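Local atomic coordinates of geranyltranstransferase (Methylococcus capsulatus, PDB entry 3TS7), a protein that probably makes farnesyl diphosphate as a magnesium-dependent prenyltransferase of isoprenoid biosynthesis. Residues Arg14-Arg19 with Leu57-Gly62; Pro29-Met34 with Leu38-Arg43; Ile148-Lys153 with Ser195-Cys200. One frame throughout, in Å; residues are numbered along the deposited sequence.

Interaction 1: Arg14-Arg19 with Leu57-Gly62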
# COMPACT_ATOMS: atom_id res chain seq x y z
N ARG B 14 8.76 -20.84 -18.05
CA ARG B 14 7.96 -20.39 -19.19
C ARG B 14 6.47 -20.50 -18.85
O ARG B 14 5.73 -19.53 -19.03
CB ARG B 14 8.29 -21.22 -20.43
CG ARG B 14 7.55 -20.81 -21.71
CD ARG B 14 7.27 -22.02 -22.61
NE ARG B 14 6.27 -22.93 -22.04
CZ ARG B 14 5.00 -23.01 -22.43
NH1 ARG B 14 4.18 -23.87 -21.84
NH2 ARG B 14 4.54 -22.23 -23.41
N SER B 15 6.07 -21.66 -18.34
CA SER B 15 4.69 -21.92 -17.95
C SER B 15 4.17 -21.00 -16.83
O SER B 15 3.06 -20.49 -16.91
CB SER B 15 4.53 -23.40 -17.59
OG SER B 15 3.31 -23.62 -16.92
N SER B 16 4.98 -20.77 -15.79
CA SER B 16 4.59 -19.91 -14.68
C SER B 16 4.48 -18.44 -15.08
O SER B 16 3.61 -17.72 -14.58
CB SER B 16 5.55 -20.05 -13.49
OG SER B 16 5.41 -21.32 -12.89
N GLN B 17 5.34 -18.01 -15.99
CA GLN B 17 5.32 -16.64 -16.49
C GLN B 17 4.05 -16.35 -17.30
O GLN B 17 3.51 -15.25 -17.23
CB GLN B 17 6.57 -16.33 -17.30
CG GLN B 17 7.80 -16.11 -16.43
CD GLN B 17 9.08 -15.94 -17.24
OE1 GLN B 17 9.15 -16.35 -18.39
NE2 GLN B 17 10.09 -15.33 -16.62
N GLU B 18 3.57 -17.34 -18.05
CA GLU B 18 2.30 -17.22 -18.76
C GLU B 18 1.11 -17.27 -17.81
O GLU B 18 0.17 -16.49 -17.96
CB GLU B 18 2.18 -18.31 -19.83
CG GLU B 18 3.08 -18.08 -21.04
CD GLU B 18 3.35 -19.35 -21.85
OE1 GLU B 18 2.68 -20.38 -21.61
OE2 GLU B 18 4.23 -19.31 -22.74
N ARG B 19 1.17 -18.16 -16.82
CA ARG B 19 0.12 -18.30 -15.81
C ARG B 19 -0.02 -17.03 -14.95
O ARG B 19 -1.14 -16.57 -14.70
CB ARG B 19 0.35 -19.52 -14.93
CG ARG B 19 -0.71 -19.72 -13.88
CD ARG B 19 -0.36 -20.82 -12.93
NE ARG B 19 -1.46 -21.03 -11.98
CZ ARG B 19 -2.25 -22.09 -11.96
NH1 ARG B 19 -2.07 -23.08 -12.82
NH2 ARG B 19 -3.22 -22.17 -11.05
N LEU B 57 9.35 -17.62 -7.41
CA LEU B 57 9.60 -18.07 -6.05
C LEU B 57 8.34 -18.55 -5.35
O LEU B 57 8.37 -19.57 -4.68
CB LEU B 57 10.26 -16.97 -5.21
CG LEU B 57 11.73 -16.75 -5.57
CD1 LEU B 57 12.20 -15.45 -4.96
CD2 LEU B 57 12.56 -17.94 -5.08
N THR B 58 7.22 -17.82 -5.49
CA THR B 58 5.96 -18.28 -4.89
C THR B 58 5.51 -19.63 -5.49
O THR B 58 5.23 -20.57 -4.75
CB THR B 58 4.85 -17.21 -5.03
OG1 THR B 58 5.29 -15.99 -4.41
CG2 THR B 58 3.58 -17.68 -4.33
N TYR B 59 5.46 -19.71 -6.82
CA TYR B 59 5.01 -20.93 -7.48
C TYR B 59 5.97 -22.10 -7.20
O TYR B 59 5.53 -23.20 -6.90
CB TYR B 59 4.84 -20.71 -8.98
CG TYR B 59 3.63 -19.86 -9.39
CD1 TYR B 59 2.34 -20.18 -8.97
CD2 TYR B 59 3.80 -18.77 -10.25
CE1 TYR B 59 1.23 -19.40 -9.38
CE2 TYR B 59 2.73 -18.00 -10.66
CZ TYR B 59 1.45 -18.32 -10.23
OH TYR B 59 0.42 -17.52 -10.66
N ALA B 60 7.28 -21.84 -7.27
CA ALA B 60 8.26 -22.92 -7.04
C ALA B 60 8.24 -23.43 -5.62
O ALA B 60 8.35 -24.62 -5.40
CB ALA B 60 9.68 -22.47 -7.43
N THR B 61 8.09 -22.52 -4.65
CA THR B 61 7.97 -22.92 -3.25
C THR B 61 6.71 -23.75 -3.03
O THR B 61 6.76 -24.77 -2.36
CB THR B 61 7.94 -21.68 -2.32
OG1 THR B 61 9.16 -20.94 -2.48
CG2 THR B 61 7.78 -22.08 -0.87
N GLY B 62 5.59 -23.33 -3.62
CA GLY B 62 4.33 -24.06 -3.46
C GLY B 62 4.39 -25.48 -3.99
O GLY B 62 3.91 -26.41 -3.33
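Two helical segments, Arg14-Arg19 and Leu57-Gly62, come nearest at Ser16 and Tyr59, whose CA atoms lie 7.3 Å apart; Tyr59 provides about half of the buried surface, Ser16 and Arg19 the remainder. The tyrosine side chain leans across to helix 5-27 and meets two residues one turn apart, Ser16 with the near half of the ring and Arg19 with the phenol end. At Ser16, CB comes to 3.9 Å from Tyr59 CD2, while OG sits 4.0 Å from Tyr59 CB. The serine hydroxyl takes no polar part in this: with OG beside its own backbone nitrogen (chi1 -69°), it bonds back to the carbonyl of Phe12 one turn earlier, and what it offers the ring is bulk.

The pairing belongs to the all-helical isoprenoid synthase fold, where it fastens the long N-terminal helix 5-27 to helix 53-65; Phe12 and Val20 on the former and Leu72 in the loop before helix 73-90 pack against the same tyrosine. Farther along, the extended chain of Arg19 passes the phenol end. Arg19 CD is 4.1 Å from Tyr59 CZ, and Arg19 NE is also 4.1 Å from Tyr59 CE1. Guanidinium and ring planes are turned 72° against each other, so this is no parallel stack. The two polar ends share a partner: OD1 of Asp73 takes the hydroxyl of Tyr59 in a hydrogen bond and NE of Arg19 in a salt bridge. NH2 of Arg19 is paired with a second carboxylate, Asp70; held at two nitrogens, the flat end of the arginine probably has little freedom to turn.

Interaction 2: Pro29-Met34 with Leu38-Arg43; sequences PAADRM and LHQAMR
Ala31 and Gln40, with CA atoms 5.1 Å apart, are the nearest CA pair between the loop Pro29-Met34 and the helical segment Leu38-Arg43; the loop makes a type I beta turn from Ala30 to Arg33 and so folds back alongside the helix that follows it. His39 stands at the middle of the contact. Over one face of its imidazole lies Pro29, with CB 3.5 Å from the ring centroid and only 12° off the normal, a CH-pi contact in which the two side chains cross at about a right angle. ND1 meanwhile points into the turn and divides its N-H between two carbonyls, Ala30 O at 2.9 Å and Arg33 O at 3.0 Å from His39 ND1; both bonds are bent and weak. Next to them, CE1 of His39 approaches Met34 O at 3.2 Å.

Gln40 and Arg43 reach round the other parts of the loop. NE2 of Gln40 gives a short, nearly straight bond of 2.7 Å to Ala31 O, with the acceptor lying in the plane of the amide, and its CG packs on the methyl of Ala31. The chain of Arg43, extended from CG to NE, carries NE to 3.0 Å from Pro29 O; that acceptor lies in the guanidinium plane, although the nitrogen stands well above the plane of the carbonyl. A water donates both to Pro29 O and to His39 O, joining the two backbones. NH1 of Arg43 bonds to the carbonyl of Leu28, just past helix 5-27, and NH2 forms a salt bridge with Asp25 on that helix.

Each direct hydrogen bond between the two segments runs from a helix side chain to a loop carbonyl, consistent with a proton on ND1 of His39: the loop offers its backbone oxygens, and the donors come from three side chains of the helix.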
# COMPACT_ATOMS: atom_id res chain seq x y z
N PRO B 29 -7.79 -3.77 -12.93
CA PRO B 29 -9.03 -3.14 -13.43
C PRO B 29 -8.89 -2.79 -14.92
O PRO B 29 -7.82 -2.34 -15.34
CB PRO B 29 -9.16 -1.88 -12.58
CG PRO B 29 -8.26 -2.10 -11.38
CD PRO B 29 -7.14 -2.95 -11.89
N ALA B 30 -9.96 -3.00 -15.68
CA ALA B 30 -9.97 -2.88 -17.14
C ALA B 30 -9.50 -1.54 -17.70
O ALA B 30 -9.75 -0.48 -17.12
CB ALA B 30 -11.35 -3.19 -17.68
N ALA B 31 -8.84 -1.61 -18.86
CA ALA B 31 -8.26 -0.47 -19.57
C ALA B 31 -9.32 0.50 -20.10
O ALA B 31 -9.04 1.69 -20.29
CB ALA B 31 -7.40 -0.97 -20.73
N ASP B 32 -10.53 -0.01 -20.33
CA ASP B 32 -11.65 0.78 -20.85
C ASP B 32 -12.67 1.24 -19.78
O ASP B 32 -13.69 1.85 -20.11
CB ASP B 32 -12.35 0.06 -22.01
CG ASP B 32 -13.02 -1.26 -21.60
OD1 ASP B 32 -13.49 -1.96 -22.51
OD2 ASP B 32 -13.09 -1.61 -20.39
N ARG B 33 -12.40 0.93 -18.52
CA ARG B 33 -13.26 1.39 -17.45
C ARG B 33 -12.62 2.55 -16.71
O ARG B 33 -11.39 2.71 -16.73
CB ARG B 33 -13.63 0.24 -16.51
CG ARG B 33 -14.33 -0.90 -17.22
CD ARG B 33 -14.99 -1.87 -16.26
NE ARG B 33 -16.26 -1.36 -15.77
CZ ARG B 33 -17.43 -1.50 -16.39
NH1 ARG B 33 -17.51 -2.14 -17.56
NH2 ARG B 33 -18.53 -0.99 -15.86
N MET B 34 -13.47 3.36 -16.09
CA MET B 34 -13.07 4.59 -15.42
C MET B 34 -12.41 4.27 -14.07
O MET B 34 -12.88 3.36 -13.38
CB MET B 34 -14.31 5.45 -15.21
CG MET B 34 -14.06 6.94 -15.03
SD MET B 34 -15.56 7.92 -15.18
CE MET B 34 -15.88 7.84 -16.95
N LEU B 38 -5.40 6.07 -15.54
CA LEU B 38 -4.86 5.39 -14.36
C LEU B 38 -4.81 3.87 -14.54
O LEU B 38 -3.78 3.25 -14.25
CB LEU B 38 -5.64 5.74 -13.08
CG LEU B 38 -5.23 4.96 -11.82
CD1 LEU B 38 -3.87 5.42 -11.31
CD2 LEU B 38 -6.24 5.06 -10.72
N HIS B 39 -5.90 3.28 -15.03
CA HIS B 39 -5.95 1.82 -15.25
C HIS B 39 -4.95 1.34 -16.30
O HIS B 39 -4.35 0.27 -16.15
CB HIS B 39 -7.35 1.36 -15.66
CG HIS B 39 -8.36 1.42 -14.55
ND1 HIS B 39 -9.71 1.26 -14.78
CD2 HIS B 39 -8.23 1.65 -13.22
CE1 HIS B 39 -10.36 1.37 -13.63
NE2 HIS B 39 -9.49 1.60 -12.67
N GLN B 40 -4.77 2.14 -17.34
CA GLN B 40 -3.84 1.81 -18.41
C GLN B 40 -2.38 2.00 -17.97
O GLN B 40 -1.49 1.35 -18.50
CB GLN B 40 -4.13 2.65 -19.66
CG GLN B 40 -5.38 2.22 -20.43
CD GLN B 40 -5.95 3.35 -21.28
OE1 GLN B 40 -5.21 4.19 -21.79
NE2 GLN B 40 -7.27 3.37 -21.42
N ALA B 41 -2.15 2.89 -17.02
CA ALA B 41 -0.80 3.14 -16.51
C ALA B 41 -0.32 1.99 -15.62
O ALA B 41 0.84 1.58 -15.70
CB ALA B 41 -0.74 4.45 -15.75
N MET B 42 -1.23 1.49 -14.78
CA MET B 42 -0.98 0.30 -13.96
C MET B 42 -0.71 -0.93 -14.82
O MET B 42 0.25 -1.66 -14.57
CB MET B 42 -2.17 0.02 -13.05
CG MET B 42 -2.52 1.14 -12.13
SD MET B 42 -4.10 0.79 -11.32
CE MET B 42 -3.45 0.30 -9.79
N ARG B 43 -1.55 -1.13 -15.82
CA ARG B 43 -1.40 -2.21 -16.79
C ARG B 43 -0.13 -2.11 -17.64
O ARG B 43 0.45 -3.13 -18.00
CB ARG B 43 -2.62 -2.30 -17.71
CG ARG B 43 -3.79 -2.96 -17.04
CD ARG B 43 -5.07 -2.87 -17.84
NE ARG B 43 -6.03 -3.82 -17.29
CZ ARG B 43 -6.13 -5.08 -17.69
NH1 ARG B 43 -7.01 -5.88 -17.12
NH2 ARG B 43 -5.35 -5.53 -18.67
O HOH W 1 -5.32 -1.42 -14.23

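Interaction 3: Ile148-Lys153 with Ser195-Cys200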
# COMPACT_ATOMS: atom_id res chain seq x y z
N ILE B 148 -1.28 -11.27 4.88
CA ILE B 148 -1.42 -9.80 4.82
C ILE B 148 -0.35 -9.16 5.68
O ILE B 148 0.38 -8.26 5.21
CB ILE B 148 -2.83 -9.33 5.25
CG1 ILE B 148 -3.88 -9.86 4.25
CG2 ILE B 148 -2.89 -7.80 5.35
CD1 ILE B 148 -5.27 -10.04 4.85
N GLU B 149 -0.22 -9.64 6.92
CA GLU B 149 0.83 -9.15 7.82
C GLU B 149 2.22 -9.31 7.23
O GLU B 149 3.03 -8.39 7.32
CB GLU B 149 0.74 -9.80 9.21
CG GLU B 149 1.96 -9.54 10.16
CD GLU B 149 2.35 -8.06 10.34
OE1 GLU B 149 1.58 -7.14 9.98
OE2 GLU B 149 3.46 -7.81 10.85
N THR B 150 2.46 -10.46 6.59
CA THR B 150 3.71 -10.73 5.92
C THR B 150 4.00 -9.68 4.88
O THR B 150 5.11 -9.11 4.85
CB THR B 150 3.70 -12.13 5.26
OG1 THR B 150 3.72 -13.11 6.29
CG2 THR B 150 4.90 -12.31 4.33
N LEU B 151 3.02 -9.40 4.03
CA LEU B 151 3.24 -8.47 2.93
C LEU B 151 3.41 -7.03 3.46
O LEU B 151 4.25 -6.27 2.95
CB LEU B 151 2.13 -8.54 1.87
CG LEU B 151 2.43 -7.82 0.54
CD1 LEU B 151 3.47 -8.54 -0.30
CD2 LEU B 151 1.14 -7.67 -0.27
N ALA B 152 2.66 -6.69 4.49
CA ALA B 152 2.74 -5.34 5.04
C ALA B 152 4.10 -5.10 5.70
O ALA B 152 4.69 -4.06 5.49
CB ALA B 152 1.63 -5.10 6.01
N LYS B 153 4.61 -6.09 6.45
CA LYS B 153 5.89 -5.95 7.13
C LYS B 153 7.04 -5.92 6.13
O LYS B 153 7.98 -5.11 6.27
CB LYS B 153 6.08 -7.07 8.17
CG LYS B 153 7.07 -6.76 9.30
CD LYS B 153 7.68 -8.05 9.85
CE LYS B 153 8.05 -7.96 11.34
NZ LYS B 153 7.09 -8.68 12.25
N SER B 195 7.67 -13.59 -0.64
CA SER B 195 7.16 -14.42 -1.74
C SER B 195 7.17 -15.91 -1.39
O SER B 195 6.27 -16.67 -1.77
CB SER B 195 7.97 -14.19 -3.00
OG SER B 195 8.03 -12.81 -3.25
N VAL B 196 8.18 -16.29 -0.62
CA VAL B 196 8.36 -17.67 -0.19
C VAL B 196 7.44 -17.98 0.98
O VAL B 196 6.80 -19.04 0.99
CB VAL B 196 9.87 -17.95 0.11
CG1 VAL B 196 10.05 -19.26 0.88
CG2 VAL B 196 10.63 -17.99 -1.19
N ARG B 197 7.36 -17.06 1.94
CA ARG B 197 6.55 -17.25 3.12
C ARG B 197 5.05 -17.32 2.77
O ARG B 197 4.32 -18.09 3.39
CB ARG B 197 6.82 -16.15 4.15
CG ARG B 197 5.90 -16.18 5.34
CD ARG B 197 6.37 -15.25 6.45
NE ARG B 197 5.37 -15.16 7.51
CZ ARG B 197 5.21 -16.05 8.48
NH1 ARG B 197 5.97 -17.14 8.54
NH2 ARG B 197 4.27 -15.86 9.39
N LEU B 198 4.61 -16.53 1.78
CA LEU B 198 3.20 -16.56 1.35
C LEU B 198 2.77 -17.96 0.90
O LEU B 198 1.69 -18.43 1.29
CB LEU B 198 2.96 -15.58 0.20
CG LEU B 198 3.02 -14.07 0.53
CD1 LEU B 198 2.46 -13.23 -0.56
CD2 LEU B 198 2.29 -13.83 1.78
N ALA B 199 3.62 -18.59 0.09
CA ALA B 199 3.42 -19.99 -0.32
C ALA B 199 3.35 -20.94 0.87
O ALA B 199 2.48 -21.81 0.91
CB ALA B 199 4.48 -20.44 -1.32
N CYS B 200 4.26 -20.76 1.83
CA CYS B 200 4.24 -21.55 3.04
C CYS B 200 2.93 -21.43 3.82
O CYS B 200 2.41 -22.43 4.33
CB CYS B 200 5.45 -21.21 3.93
SG CYS B 200 7.06 -21.73 3.21
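Thr150 holds OG1 beside its own backbone nitrogen (chi1 -70°), which leaves CG2 anti to that nitrogen. The hydroxyl meets NE of Arg197; the methyl rests on the arginine's CD and on Leu198. Arg197 answers with CG anti to its backbone N (chi1 173°) and a chain stretched straight as far as NE, which lays its methylenes past the threonine. The result is a hydrogen bond from Arg197 NE to Thr150 OG1 at 2.9 Å, moderately bent at 143°, with the oxygen a little off the guanidinium plane.

That oxygen is held from its own helix as well, since it bonds to the carbonyl of Ala146 one turn earlier; acting as donor there and acceptor here, the hydroxyl has its rotation fixed. The methyl side is apolar: Thr150 CG2 touches Arg197 CD at 3.9 Å and Leu198 CD2 at 4.0 Å. Threonine and leucine run alongside one another with opposite headings, and Leu198 also packs on Val79 of helix 73-90. Phe211 of helix 208-237 lies against Arg197.

Beside this contact, Glu149 hydrogen-bonds His129 of the second subunit. Helices 141-155 and 177-201 are thus joined by a small mixed polar and apolar contact within the all-helical isoprenoid synthase fold of the FPP/GGPP synthase family.

In the fold
Interactions 1 and 3 sit in the body of the helical bundle, each about 12 Å from the chain centre and 16 Å apart between their own centres, and they touch: Thr58 OG1 lies 2.9 Å from Ser195 O, a probable hydrogen bond, while Thr61 packs on Val196 and Ala199. Helix 53-65 thereby links helix 5-27 to helix 177-201. Interaction 2 lies apart at the surface, its centre 25 Å from that of interaction 1 and 27 Å from that of interaction 3, although its loop and helix fall in the chain between the two halves of interaction 1. Interactions 2 and 3 both border the second subunit. None includes a bound substrate or magnesium.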